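Local coordinates for protein AlyQ (PDB 5XNR) that probably cleaves alginate by beta-elimination through its lyase domain, which is joined to a CBM32 carbohydrate-binding module, at residues A[66-71]-A[118-123]; A[12-17]-A[43-48]. All blocks are in the same frame, centred on the assembly; numbering follows the deposited sequence.

Interaction 1 (A[66-71]-A[118-123]). With ACT (acetate ion), chain D.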
loop_
_atom_site.group_PDB
_atom_site.type_symbol
_atom_site.label_atom_id
_atom_site.label_comp_id
_atom_site.label_asym_id
_atom_site.label_seq_id
_atom_site.Cartn_x
_atom_site.Cartn_y
_atom_site.Cartn_z
ATOM N N ASP A 66 28.789 11.085 23.878
ATOM C CA ASP A 66 28.966 12.485 23.474
ATOM C C ASP A 66 30.377 12.974 23.821
ATOM O O ASP A 66 30.679 14.156 23.640
ATOM C CB ASP A 66 27.929 13.393 24.140
ATOM C CG ASP A 66 28.151 13.624 25.628
ATOM O OD1 ASP A 66 28.876 12.811 26.260
ATOM O OD2 ASP A 66 27.587 14.619 26.150
ATOM N N SER A 67 31.230 12.095 24.345
ATOM C CA SER A 67 32.614 12.481 24.611
ATOM C C SER A 67 33.599 11.468 24.019
ATOM O O SER A 67 34.762 11.609 24.271
ATOM C CB SER A 67 32.859 12.691 26.107
ATOM O OG SER A 67 32.724 11.482 26.852
ATOM N N ARG A 68 33.180 10.449 23.273
ATOM C CA ARG A 68 34.153 9.551 22.666
ATOM C C ARG A 68 33.508 8.742 21.534
ATOM O O ARG A 68 32.308 8.607 21.462
ATOM C CB ARG A 68 34.740 8.619 23.727
ATOM C CG ARG A 68 33.918 7.368 23.985
ATOM C CD ARG A 68 34.392 6.611 25.208
ATOM N NE ARG A 68 33.797 5.286 25.274
ATOM C CZ ARG A 68 33.863 4.509 26.347
ATOM N NH1 ARG A 68 34.576 4.914 27.386
ATOM N NH2 ARG A 68 33.218 3.349 26.377
ATOM N N THR A 69 34.329 8.163 20.672
ATOM C CA THR A 69 33.836 7.364 19.561
ATOM C C THR A 69 34.168 5.882 19.797
ATOM O O THR A 69 35.152 5.532 20.478
ATOM C CB THR A 69 34.361 7.948 18.243
ATOM O OG1 THR A 69 35.774 7.774 18.237
ATOM C CG2 THR A 69 34.040 9.422 18.076
ATOM N N SER A 70 33.305 5.020 19.256
ATOM C CA SER A 70 33.399 3.570 19.420
ATOM C C SER A 70 33.330 2.905 18.059
ATOM O O SER A 70 32.496 3.276 17.253
ATOM C CB SER A 70 32.309 3.035 20.291
ATOM O OG SER A 70 32.819 2.761 21.583
ATOM N N GLY A 71 34.199 1.933 17.830
ATOM C CA GLY A 71 34.201 1.210 16.558
ATOM C C GLY A 71 33.407 -0.079 16.666
ATOM O O GLY A 71 33.470 -0.753 17.693
ATOM N N ASN A 118 37.283 1.957 21.840
ATOM C CA ASN A 118 36.807 3.302 21.680
ATOM C C ASN A 118 38.009 4.258 21.509
ATOM O O ASN A 118 39.162 3.842 21.521
ATOM C CB ASN A 118 35.872 3.644 22.847
ATOM C CG ASN A 118 36.551 3.658 24.205
ATOM O OD1 ASN A 118 37.345 4.556 24.499
ATOM N ND2 ASN A 118 36.222 2.689 25.053
ATOM N N SER A 119 37.723 5.544 21.357
ATOM C CA SER A 119 38.733 6.622 21.215
ATOM C C SER A 119 39.822 6.563 22.291
ATOM O O SER A 119 40.992 6.789 21.972
ATOM C CB SER A 119 38.080 7.965 21.305
ATOM O OG SER A 119 37.073 8.072 20.338
ATOM N N SER A 120 39.400 6.386 23.549
ATOM C CA SER A 120 40.262 6.509 24.739
ATOM C C SER A 120 40.905 5.158 25.049
ATOM O O SER A 120 42.134 5.100 25.300
ATOM C CB SER A 120 39.521 7.017 25.967
ATOM O OG SER A 120 38.594 8.047 25.661
ATOM N N ASN A 121 40.098 4.082 25.044
ATOM C CA ASN A 121 40.594 2.781 25.536
ATOM C C ASN A 121 39.802 1.632 24.899
ATOM O O ASN A 121 38.925 1.870 24.089
ATOM C CB ASN A 121 40.489 2.724 27.055
ATOM C CG ASN A 121 39.044 2.783 27.485
ATOM O OD1 ASN A 121 38.264 1.923 27.098
ATOM N ND2 ASN A 121 38.670 3.795 28.248
ATOM N N THR A 122 40.074 0.401 25.332
ATOM C CA THR A 122 39.637 -0.798 24.621
ATOM C C THR A 122 38.262 -1.301 25.114
ATOM O O THR A 122 37.841 -2.390 24.706
ATOM C CB THR A 122 40.702 -1.895 24.751
ATOM O OG1 THR A 122 40.810 -2.282 26.126
ATOM C CG2 THR A 122 42.058 -1.445 24.248
ATOM N N TRP A 123 37.560 -0.517 25.945
ATOM C CA TRP A 123 36.220 -0.877 26.442
ATOM C C TRP A 123 35.157 -0.685 25.359
ATOM O O TRP A 123 35.154 0.315 24.615
ATOM C CB TRP A 123 35.827 -0.077 27.704
ATOM C CG TRP A 123 36.460 -0.560 28.976
ATOM C CD1 TRP A 123 37.580 -0.060 29.579
ATOM C CD2 TRP A 123 36.007 -1.641 29.813
ATOM N NE1 TRP A 123 37.863 -0.764 30.718
ATOM C CE2 TRP A 123 36.908 -1.731 30.895
ATOM C CE3 TRP A 123 34.931 -2.533 29.760
ATOM C CZ2 TRP A 123 36.765 -2.683 31.904
ATOM C CZ3 TRP A 123 34.792 -3.475 30.754
ATOM C CH2 TRP A 123 35.696 -3.548 31.812
HETATM C C ACT D . 34.155 2.349 29.761
HETATM O O ACT D . 34.825 3.416 29.673
HETATM O OXT ACT D . 33.471 1.920 28.815
HETATM C CH3 ACT D . 34.205 1.542 31.022
HETATM O O HOH W 1 32.216 1.866 24.221
#

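Interaction 2 (A[12-17]-A[43-48])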
loop_
_atom_site.group_PDB
_atom_site.type_symbol
_atom_site.label_atom_id
_atom_site.label_comp_id
_atom_site.label_asym_id
_atom_site.label_seq_id
_atom_site.Cartn_x
_atom_site.Cartn_y
_atom_site.Cartn_z
ATOM N N VAL A 12 13.970 -10.530 22.920
ATOM C CA VAL A 12 13.457 -11.441 23.914
ATOM C C VAL A 12 14.604 -11.939 24.805
ATOM O O VAL A 12 14.363 -12.356 25.932
ATOM C CB VAL A 12 12.672 -12.599 23.270
ATOM C CG1 VAL A 12 13.519 -13.392 22.287
ATOM C CG2 VAL A 12 12.087 -13.507 24.346
ATOM N N ALA A 13 15.845 -11.894 24.315
ATOM C CA ALA A 13 16.982 -12.255 25.145
ATOM C C ALA A 13 18.256 -11.638 24.561
ATOM O O ALA A 13 18.315 -11.207 23.405
ATOM C CB ALA A 13 17.101 -13.762 25.252
ATOM N N VAL A 14 19.282 -11.633 25.381
ATOM C CA VAL A 14 20.540 -11.077 24.977
ATOM C C VAL A 14 21.653 -11.803 25.745
ATOM O O VAL A 14 21.515 -12.136 26.935
ATOM C CB VAL A 14 20.568 -9.553 25.194
ATOM C CG1 VAL A 14 20.257 -9.150 26.624
ATOM C CG2 VAL A 14 21.890 -8.963 24.779
ATOM N N THR A 15 22.735 -12.055 25.017
ATOM C CA THR A 15 23.931 -12.692 25.520
ATOM C C THR A 15 25.128 -11.874 25.032
ATOM O O THR A 15 24.969 -10.862 24.353
ATOM C CB THR A 15 24.009 -14.148 25.051
ATOM O OG1 THR A 15 24.273 -14.136 23.641
ATOM C CG2 THR A 15 22.741 -14.922 25.358
ATOM N N ALA A 16 26.314 -12.308 25.400
ATOM C CA ALA A 16 27.526 -11.619 25.014
ATOM C C ALA A 16 28.716 -12.537 25.279
ATOM O O ALA A 16 28.632 -13.447 26.127
ATOM C CB ALA A 16 27.662 -10.323 25.777
ATOM N N SER A 17 29.795 -12.278 24.546
ATOM C CA SER A 17 31.066 -12.984 24.696
ATOM C C SER A 17 31.694 -12.766 26.087
ATOM O O SER A 17 32.525 -13.560 26.532
ATOM C CB SER A 17 32.009 -12.537 23.610
ATOM O OG SER A 17 32.318 -11.156 23.780
ATOM N N GLN A 43 35.084 -8.303 21.299
ATOM C CA GLN A 43 34.025 -8.758 22.199
ATOM C C GLN A 43 32.676 -8.309 21.630
ATOM O O GLN A 43 32.602 -7.344 20.879
ATOM C CB GLN A 43 34.218 -8.260 23.636
ATOM C CG GLN A 43 35.509 -8.730 24.312
ATOM C CD GLN A 43 35.585 -10.166 24.793
ATOM O OE1 GLN A 43 34.786 -11.052 24.467
ATOM N NE2 GLN A 43 36.602 -10.413 25.601
ATOM N N TYR A 44 31.613 -9.027 21.946
ATOM C CA TYR A 44 30.414 -8.751 21.266
ATOM C C TYR A 44 29.209 -9.005 22.160
ATOM O O TYR A 44 29.265 -9.750 23.128
ATOM C CB TYR A 44 30.373 -9.563 19.976
ATOM C CG TYR A 44 30.597 -11.058 20.031
ATOM C CD1 TYR A 44 29.636 -11.918 20.525
ATOM C CD2 TYR A 44 31.705 -11.635 19.424
ATOM C CE1 TYR A 44 29.808 -13.296 20.491
ATOM C CE2 TYR A 44 31.895 -13.012 19.375
ATOM C CZ TYR A 44 30.944 -13.856 19.921
ATOM O OH TYR A 44 31.096 -15.224 19.858
ATOM N N ILE A 45 28.113 -8.360 21.778
ATOM C CA ILE A 45 26.827 -8.618 22.409
ATOM C C ILE A 45 25.854 -9.061 21.317
ATOM O O ILE A 45 25.935 -8.529 20.204
ATOM C CB ILE A 45 26.340 -7.384 23.177
ATOM C CG1 ILE A 45 24.947 -7.606 23.769
ATOM C CG2 ILE A 45 26.395 -6.139 22.313
ATOM C CD1 ILE A 45 24.646 -6.698 24.919
ATOM N N THR A 46 24.994 -10.039 21.654
ATOM C CA THR A 46 24.138 -10.778 20.682
ATOM C C THR A 46 22.658 -10.747 21.099
ATOM O O THR A 46 22.290 -11.265 22.155
ATOM C CB THR A 46 24.547 -12.250 20.550
ATOM O OG1 THR A 46 25.918 -12.341 20.148
ATOM C CG2 THR A 46 23.675 -12.990 19.558
ATOM N N PHE A 47 21.810 -10.187 20.233
ATOM C CA PHE A 47 20.405 -9.917 20.559
ATOM C C PHE A 47 19.535 -10.937 19.860
ATOM O O PHE A 47 19.792 -11.232 18.717
ATOM C CB PHE A 47 19.997 -8.503 20.143
ATOM C CG PHE A 47 20.845 -7.442 20.782
ATOM C CD1 PHE A 47 20.522 -6.943 22.033
ATOM C CD2 PHE A 47 22.001 -6.993 20.168
ATOM C CE1 PHE A 47 21.313 -5.973 22.632
ATOM C CE2 PHE A 47 22.800 -6.035 20.779
ATOM C CZ PHE A 47 22.453 -5.521 22.003
ATOM N N ASP A 48 18.541 -11.452 20.579
ATOM C CA ASP A 48 17.651 -12.503 20.073
ATOM C C ASP A 48 16.208 -11.975 19.951
ATOM O O ASP A 48 15.632 -11.537 20.949
ATOM C CB ASP A 48 17.669 -13.739 20.982
ATOM C CG ASP A 48 16.863 -14.916 20.430
ATOM O OD1 ASP A 48 16.319 -14.792 19.290
ATOM O OD2 ASP A 48 16.774 -15.943 21.134
#

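Interaction 1 (A[66-71]-A[118-123])
Arg68 lies over the amide of Asn118 at the loop end of the CBM32 beta-sandwich, a discoidin-like (F5/8 type C) fold, where strand 70-77 begins and the turn between strands 110-118 and 123-133 closes. The tight part is a parallel stack: guanidinium and amide planes are only 7° apart, and Asn118 ND2 sits 3.2 Å from Arg68 CZ, over the centre of the group. With CG between backbone N and carbonyl carbon (chi1 86°), the chain, extended from there to NE, carries the guanidinium past Ser119 and across the Asn118 amide.

The amide is itself fixed within its loop. Asn118 OD1 accepts the backbone N of Ser120 and of Asn121, an Asx turn and an Asx motif on one oxygen, while Asn118 ND2 gives bonds to Trp123 O (2.6 Å) and Asn121 OD1. Asn121 OD1 also takes Trp123 N in its carbonyl plane, forming a second Asx turn. Ser70 and Asn118 form an antiparallel non-hydrogen-bonded pair, and beside it Ser119 N bonds to Thr69 O at 2.7 Å. Thr69 N returns a bond to Ser119 OG, and Ser119 lies on the solvent side.

On the looser side the contacts run through a water and an acetate. The water accepts from Arg68 NH2 and meets Ser70 OG at 2.9 Å. The acetate, probably from the crystallisation liquor, lies at the guanidinium edge and is also bonded to Ser125 OG. Its methyl rests over one face of the Trp123 indole, offset toward the rim. The carboxylate takes two nearly straight bonds, from Arg68 NH2 to OXT at 2.8 Å and from Arg68 NH1 to O at 2.7 Å.

Interaction 2 (A[12-17]-A[43-48])
Thr15 and Thr46 form the central hydrogen-bonded pair of an antiparallel strand pairing in the CBM32 beta-sandwich, with Thr46 N 2.8 Å from Thr15 O and the return bond from Thr15 N to Thr46 O. Further backbone bonds join Asp48 N to Ala13 O and Ser17 N to Tyr44 O. Val12 and Ala13 both face Asp48 in a classic beta bulge: Val12 N reaches Asp48 O at 2.8 Å, whereas the Ala13 N bond is weak.

Side-chain hydrogen bonds take over at the other end. Ser17 OG, set between its backbone N and carbonyl carbon (chi1 65°), accepts from Tyr44 N and donates to Gln43 OE1 at 2.6 Å.

A CH-pi contact puts Ser17 CB over the centre of the Tyr44 ring, 3.9 Å from the centroid. Apolar contacts lie on the face of Val14, Ala16, Ile45 and Phe47. Val14 CG2 presses on Ile45 CG1 at 3.5 Å, tighter than usual, and also touches Phe47 CD1.

Strand 13-16 is outermost in its five-stranded sheet; strand 44-49 separates it from strand 110-118, whose Arg112 hydrogen-bonds Thr46 OG1 and makes a cation-pi contact with Tyr44, while Ile45 and Phe47 pack against strand 123-133.

Both contacts belong to the CBM32 module and reach the same antiparallel sheet, with centres 20 Å apart and nearest atoms about 7 Å apart, so they do not touch. Strand 110-118 connects them: it pairs with strand 44-49 of interaction 2 on one flank and with strand 70-77 of interaction 1 on the other. Interaction 2 joins an outer strand to the sheet, whereas interaction 1 ties together loops at its end. The bound calcium ion lies about 10 Å from the Ile45 side chain and about 13 Å from that of Arg68, so neither is a ligand. The acetate held by Arg68 at interaction 1 does not by itself show a natural ligand site.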